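PDB 4PI8: autolysin E from Staphylococcus aureus, which probably hydrolyses glycosidic bonds in the NAG-NAM glycan chains of peptidoglycan as a cell-wall glucosaminidase, and is seen here as a catalytic mutant with a bound disaccharide. Local coordinates for residues Phe11-Gln25 with Glu35-Ile47. The protein carries 1 engineered substitution. Residues are numbered along the deposited sequence; the frame is centred on the assembly and turned at random.
Sequences FDEAVSMQQGKGIVQ and EANNNEIAKAMTI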
loop_
_atom_site.group_PDB
_atom_site.type_symbol
_atom_site.label_atom_id
_atom_site.label_comp_id
_atom_site.label_asym_id
_atom_site.label_seq_id
_atom_site.Cartn_x
_atom_site.Cartn_y
_atom_site.Cartn_z
ATOM N N PHE A 11 -0.799 0.777 23.938
ATOM C CA PHE A 11 -1.794 0.204 23.019
ATOM C C PHE A 11 -3.171 0.723 23.271
ATOM O O PHE A 11 -3.892 1.119 22.374
ATOM C CB PHE A 11 -1.748 -1.349 23.120
ATOM C CG PHE A 11 -2.663 -2.049 22.171
ATOM C CD1 PHE A 11 -2.400 -1.992 20.803
ATOM C CD2 PHE A 11 -3.818 -2.678 22.578
ATOM C CE1 PHE A 11 -3.232 -2.620 19.884
ATOM C CE2 PHE A 11 -4.629 -3.297 21.657
ATOM C CZ PHE A 11 -4.344 -3.272 20.324
ATOM N N ASP A 12 -3.575 0.782 24.560
ATOM C CA ASP A 12 -4.917 1.247 24.852
ATOM C C ASP A 12 -5.185 2.699 24.422
ATOM O O ASP A 12 -6.262 3.018 23.954
ATOM C CB ASP A 12 -5.264 1.080 26.362
ATOM C CG ASP A 12 -5.450 -0.380 26.760
ATOM O OD1 ASP A 12 -5.645 -1.241 25.888
ATOM O OD2 ASP A 12 -5.378 -0.668 27.980
ATOM N N GLU A 13 -4.149 3.531 24.570
ATOM C CA GLU A 13 -4.243 4.937 24.132
ATOM C C GLU A 13 -4.417 4.987 22.596
ATOM O O GLU A 13 -5.294 5.670 22.092
ATOM C CB GLU A 13 -2.994 5.701 24.542
ATOM C CG GLU A 13 -2.936 6.168 26.024
ATOM C CD GLU A 13 -1.547 6.518 26.510
ATOM O OE1 GLU A 13 -0.484 6.344 25.851
ATOM O OE2 GLU A 13 -1.488 6.936 27.712
ATOM N N ALA A 14 -3.611 4.167 21.909
ATOM C CA ALA A 14 -3.719 4.115 20.450
ATOM C C ALA A 14 -5.074 3.624 19.948
ATOM O O ALA A 14 -5.669 4.159 19.029
ATOM C CB ALA A 14 -2.598 3.266 19.886
ATOM N N VAL A 15 -5.616 2.595 20.615
ATOM C CA VAL A 15 -6.918 2.090 20.258
ATOM C C VAL A 15 -7.981 3.183 20.367
ATOM O O VAL A 15 -8.809 3.373 19.487
ATOM C CB VAL A 15 -7.327 0.880 21.114
ATOM C CG1 VAL A 15 -8.797 0.556 20.908
ATOM C CG2 VAL A 15 -6.426 -0.295 20.836
ATOM N N SER A 16 -7.951 3.930 21.481
ATOM C CA SER A 16 -8.944 4.994 21.679
ATOM C C SER A 16 -8.875 6.035 20.555
ATOM O O SER A 16 -9.858 6.559 20.093
ATOM C CB SER A 16 -8.729 5.689 23.013
ATOM O OG SER A 16 -9.028 4.818 24.081
ATOM N N MET A 17 -7.643 6.353 20.155
ATOM C CA MET A 17 -7.430 7.311 19.055
ATOM C C MET A 17 -7.998 6.765 17.725
ATOM O O MET A 17 -8.643 7.467 17.042
ATOM C CB MET A 17 -5.944 7.648 18.976
ATOM C CG MET A 17 -5.456 8.446 20.174
ATOM S SD MET A 17 -3.688 8.588 20.397
ATOM C CE MET A 17 -3.313 9.803 19.203
ATOM N N GLN A 18 -7.722 5.472 17.434
ATOM C CA GLN A 18 -8.207 4.844 16.184
ATOM C C GLN A 18 -9.742 4.788 16.133
ATOM O O GLN A 18 -10.327 4.812 15.081
ATOM C CB GLN A 18 -7.678 3.436 16.062
ATOM C CG GLN A 18 -6.188 3.296 15.874
ATOM C CD GLN A 18 -5.597 3.876 14.595
ATOM O OE1 GLN A 18 -6.333 4.235 13.677
ATOM N NE2 GLN A 18 -4.292 3.898 14.553
ATOM N N GLN A 19 -10.339 4.733 17.334
ATOM C CA GLN A 19 -11.792 4.710 17.486
ATOM C C GLN A 19 -12.391 6.113 17.601
ATOM O O GLN A 19 -13.620 6.297 17.811
ATOM C CB GLN A 19 -12.143 3.910 18.747
ATOM C CG GLN A 19 -11.771 2.451 18.668
ATOM C CD GLN A 19 -11.885 1.706 19.998
ATOM O OE1 GLN A 19 -11.936 2.322 21.077
ATOM N NE2 GLN A 19 -11.921 0.387 19.934
ATOM N N GLY A 20 -11.579 7.146 17.415
ATOM C CA GLY A 20 -12.053 8.512 17.582
ATOM C C GLY A 20 -13.071 8.995 16.584
ATOM O O GLY A 20 -13.361 8.390 15.515
ATOM N N LYS A 21 -13.636 10.153 16.870
ATOM C CA LYS A 21 -14.767 10.655 16.091
ATOM C C LYS A 21 -14.470 10.871 14.626
ATOM O O LYS A 21 -13.539 11.569 14.257
ATOM C CB LYS A 21 -15.326 11.974 16.682
ATOM C CG LYS A 21 -16.561 12.452 15.935
ATOM C CD LYS A 21 -17.089 13.725 16.585
ATOM C CE LYS A 21 -18.312 14.208 15.870
ATOM N NZ LYS A 21 -19.451 13.253 16.053
ATOM N N GLY A 22 -15.330 10.291 13.777
ATOM C CA GLY A 22 -15.232 10.488 12.349
ATOM C C GLY A 22 -14.152 9.751 11.580
ATOM O O GLY A 22 -14.054 9.932 10.360
ATOM N N ILE A 23 -13.311 9.002 12.277
ATOM C CA ILE A 23 -12.151 8.331 11.613
ATOM C C ILE A 23 -12.730 7.126 10.851
ATOM O O ILE A 23 -13.377 6.284 11.474
ATOM C CB ILE A 23 -11.107 7.943 12.612
ATOM C CG1 ILE A 23 -10.479 9.214 13.239
ATOM C CG2 ILE A 23 -10.050 7.040 11.967
ATOM C CD1 ILE A 23 -9.755 8.944 14.526
ATOM N N VAL A 24 -12.423 7.057 9.575
ATOM C CA VAL A 24 -12.993 5.997 8.708
ATOM C C VAL A 24 -12.174 4.718 8.841
ATOM O O VAL A 24 -10.971 4.738 8.576
ATOM C CB VAL A 24 -13.070 6.459 7.261
ATOM C CG1 VAL A 24 -13.602 5.324 6.367
ATOM C CG2 VAL A 24 -13.946 7.719 7.153
ATOM N N GLN A 25 -12.812 3.653 9.293
ATOM C CA GLN A 25 -12.181 2.350 9.466
ATOM C C GLN A 25 -13.185 1.374 8.880
ATOM O O GLN A 25 -14.314 1.349 9.342
ATOM C CB GLN A 25 -11.935 1.975 10.913
ATOM C CG GLN A 25 -11.205 3.092 11.717
ATOM C CD GLN A 25 -9.704 3.010 11.705
ATOM O OE1 GLN A 25 -9.098 2.409 10.822
ATOM N NE2 GLN A 25 -9.056 3.652 12.654
ATOM N N GLU A 35 -18.508 0.136 7.600
ATOM C CA GLU A 35 -17.727 0.640 8.730
ATOM C C GLU A 35 -17.457 -0.465 9.710
ATOM O O GLU A 35 -18.320 -1.308 10.025
ATOM C CB GLU A 35 -18.431 1.836 9.415
ATOM C CG GLU A 35 -17.554 2.627 10.381
ATOM C CD GLU A 35 -16.433 3.507 9.737
ATOM O OE1 GLU A 35 -16.429 3.746 8.522
ATOM O OE2 GLU A 35 -15.562 4.010 10.502
ATOM N N ALA A 36 -16.216 -0.546 10.196
ATOM C CA ALA A 36 -15.826 -1.499 11.196
ATOM C C ALA A 36 -16.265 -0.970 12.564
ATOM O O ALA A 36 -16.198 0.238 12.813
ATOM C CB ALA A 36 -14.323 -1.677 11.180
ATOM N N ASN A 37 -16.627 -1.875 13.455
ATOM C CA ASN A 37 -16.959 -1.420 14.783
ATOM C C ASN A 37 -15.742 -1.309 15.665
ATOM O O ASN A 37 -14.634 -1.709 15.299
ATOM C CB ASN A 37 -18.067 -2.293 15.382
ATOM C CG ASN A 37 -17.637 -3.680 15.647
ATOM O OD1 ASN A 37 -16.542 -3.947 16.136
ATOM N ND2 ASN A 37 -18.555 -4.636 15.360
ATOM N N ASN A 38 -15.925 -0.745 16.847
ATOM C CA ASN A 38 -14.827 -0.581 17.773
ATOM C C ASN A 38 -14.054 -1.841 18.106
ATOM O O ASN A 38 -12.844 -1.811 18.168
ATOM C CB ASN A 38 -15.307 0.116 19.071
ATOM C CG ASN A 38 -15.443 1.624 18.911
ATOM O OD1 ASN A 38 -15.836 2.306 19.881
ATOM N ND2 ASN A 38 -15.159 2.162 17.736
ATOM N N ASN A 39 -14.749 -2.955 18.371
ATOM C CA ASN A 39 -14.065 -4.209 18.671
ATOM C C ASN A 39 -13.221 -4.712 17.491
ATOM O O ASN A 39 -12.127 -5.249 17.704
ATOM C CB ASN A 39 -15.097 -5.292 19.076
ATOM C CG ASN A 39 -15.563 -5.140 20.504
ATOM O OD1 ASN A 39 -14.935 -4.454 21.304
ATOM N ND2 ASN A 39 -16.673 -5.793 20.836
ATOM N N GLU A 40 -13.778 -4.572 16.319
ATOM C CA GLU A 40 -13.104 -4.986 15.065
ATOM C C GLU A 40 -11.844 -4.186 14.848
ATOM O O GLU A 40 -10.809 -4.734 14.509
ATOM C CB GLU A 40 -14.046 -4.865 13.880
ATOM C CG GLU A 40 -15.121 -5.969 13.916
ATOM C CD GLU A 40 -16.242 -5.720 12.959
ATOM O OE1 GLU A 40 -16.535 -4.575 12.560
ATOM O OE2 GLU A 40 -16.885 -6.744 12.598
ATOM N N ILE A 41 -11.942 -2.883 15.096
ATOM C CA ILE A 41 -10.750 -2.003 14.961
ATOM C C ILE A 41 -9.694 -2.447 15.934
ATOM O O ILE A 41 -8.510 -2.651 15.584
ATOM C CB ILE A 41 -11.116 -0.559 15.230
ATOM C CG1 ILE A 41 -11.994 -0.007 14.156
ATOM C CG2 ILE A 41 -9.834 0.280 15.368
ATOM C CD1 ILE A 41 -12.743 1.267 14.554
ATOM N N ALA A 42 -10.054 -2.616 17.215
ATOM C CA ALA A 42 -9.108 -3.037 18.203
ATOM C C ALA A 42 -8.436 -4.376 17.887
ATOM O O ALA A 42 -7.250 -4.549 18.102
ATOM C CB ALA A 42 -9.753 -3.075 19.604
ATOM N N LYS A 43 -9.245 -5.353 17.438
ATOM C CA LYS A 43 -8.720 -6.662 17.117
ATOM C C LYS A 43 -7.668 -6.589 15.965
ATOM O O LYS A 43 -6.599 -7.187 16.012
ATOM C CB LYS A 43 -9.881 -7.608 16.723
ATOM C CG LYS A 43 -9.398 -9.005 16.354
ATOM C CD LYS A 43 -10.500 -9.950 15.898
ATOM C CE LYS A 43 -9.858 -11.089 15.116
ATOM N NZ LYS A 43 -10.818 -12.186 14.818
ATOM N N ALA A 44 -8.049 -5.801 14.970
ATOM C CA ALA A 44 -7.266 -5.654 13.723
ATOM C C ALA A 44 -5.892 -5.050 13.974
ATOM O O ALA A 44 -4.902 -5.455 13.365
ATOM C CB ALA A 44 -7.996 -4.834 12.692
ATOM N N MET A 45 -5.801 -4.133 14.944
ATOM C CA MET A 45 -4.549 -3.465 15.251
ATOM C C MET A 45 -3.717 -4.197 16.293
ATOM O O MET A 45 -2.567 -3.838 16.579
ATOM C CB MET A 45 -4.763 -1.946 15.555
ATOM C CG MET A 45 -5.585 -1.751 16.773
ATOM S SD MET A 45 -6.007 -0.025 17.066
ATOM C CE MET A 45 -4.449 0.557 17.669
ATOM N N THR A 46 -4.247 -5.285 16.878
ATOM C CA THR A 46 -3.490 -6.058 17.846
ATOM C C THR A 46 -2.267 -6.708 17.220
ATOM O O THR A 46 -2.331 -7.246 16.108
ATOM C CB THR A 46 -4.411 -7.111 18.542
ATOM O OG1 THR A 46 -5.509 -6.432 19.152
ATOM C CG2 THR A 46 -3.688 -7.858 19.564
ATOM N N ILE A 47 -1.161 -6.630 17.912
ATOM C CA ILE A 47 0.088 -7.157 17.403
ATOM C C ILE A 47 0.094 -8.641 17.673
ATOM O O ILE A 47 -0.028 -9.046 18.827
ATOM C CB ILE A 47 1.346 -6.613 18.108
ATOM C CG1 ILE A 47 1.428 -5.076 18.150
ATOM C CG2 ILE A 47 2.584 -7.205 17.464
ATOM C CD1 ILE A 47 1.676 -4.416 16.824
#
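Met45 is the main bump of this contact: its side chain drops as a knob into a hollow on helix 11-18 walled by Phe11, Ala14, Val15 and Gln18. Its CG stands between the backbone N and the carbonyl carbon (chi1 64°), and a bend at chi3 turns the thioether across Val15 and Gln18, with SD 3.5 Å from Gln18 CG and CE 4.0 Å from Ala14 CB. Phe11 closes one end. Its rim turns to Met45 and Thr46, CE1 lying 3.6 Å from Met45 O and CZ near Thr46 OG1, while Val15 CG2 rests over one face of the ring, offset toward the rim. Farther along, Val15 CG1 meets the small Ala42 CB; the N-to-C directions of the two helical segments make 134°, and their axes approach to 9.8 Å.

At the other end Gln19, extended beyond CG, stacks its amide on that of Asn38, the planes 16° apart. NE2 donates to Asn38 O over 3.0 Å, from above the carbonyl plane and on the face opposite Ala42 N. Ile41 pushes CD1 against Gln25 CG (3.7 Å), crossing that side chain at about a right angle. The bent Gln25 turns NE2 back to both Gln18 O and Gln18 OE1; Arg183 binds its OE1, and Gln193 of the glycan pocket receives Gln18 NE2.

Beyond the helices, Ala36 N donates to Gln25 O along a nearly straight bond (2.8 Å), and Glu35 OE2 takes Gln25 N from above its carboxylate plane. The two helices, linked by the antiparallel hairpin of strands 26-29 and 32-35, are thus joined by apolar packing at one end and polar bonds at the other. The bonds at Gln25 N and O hold the backbone next to Val24, consistent with fixing that residue beside the bound N-acetylmuramic acid.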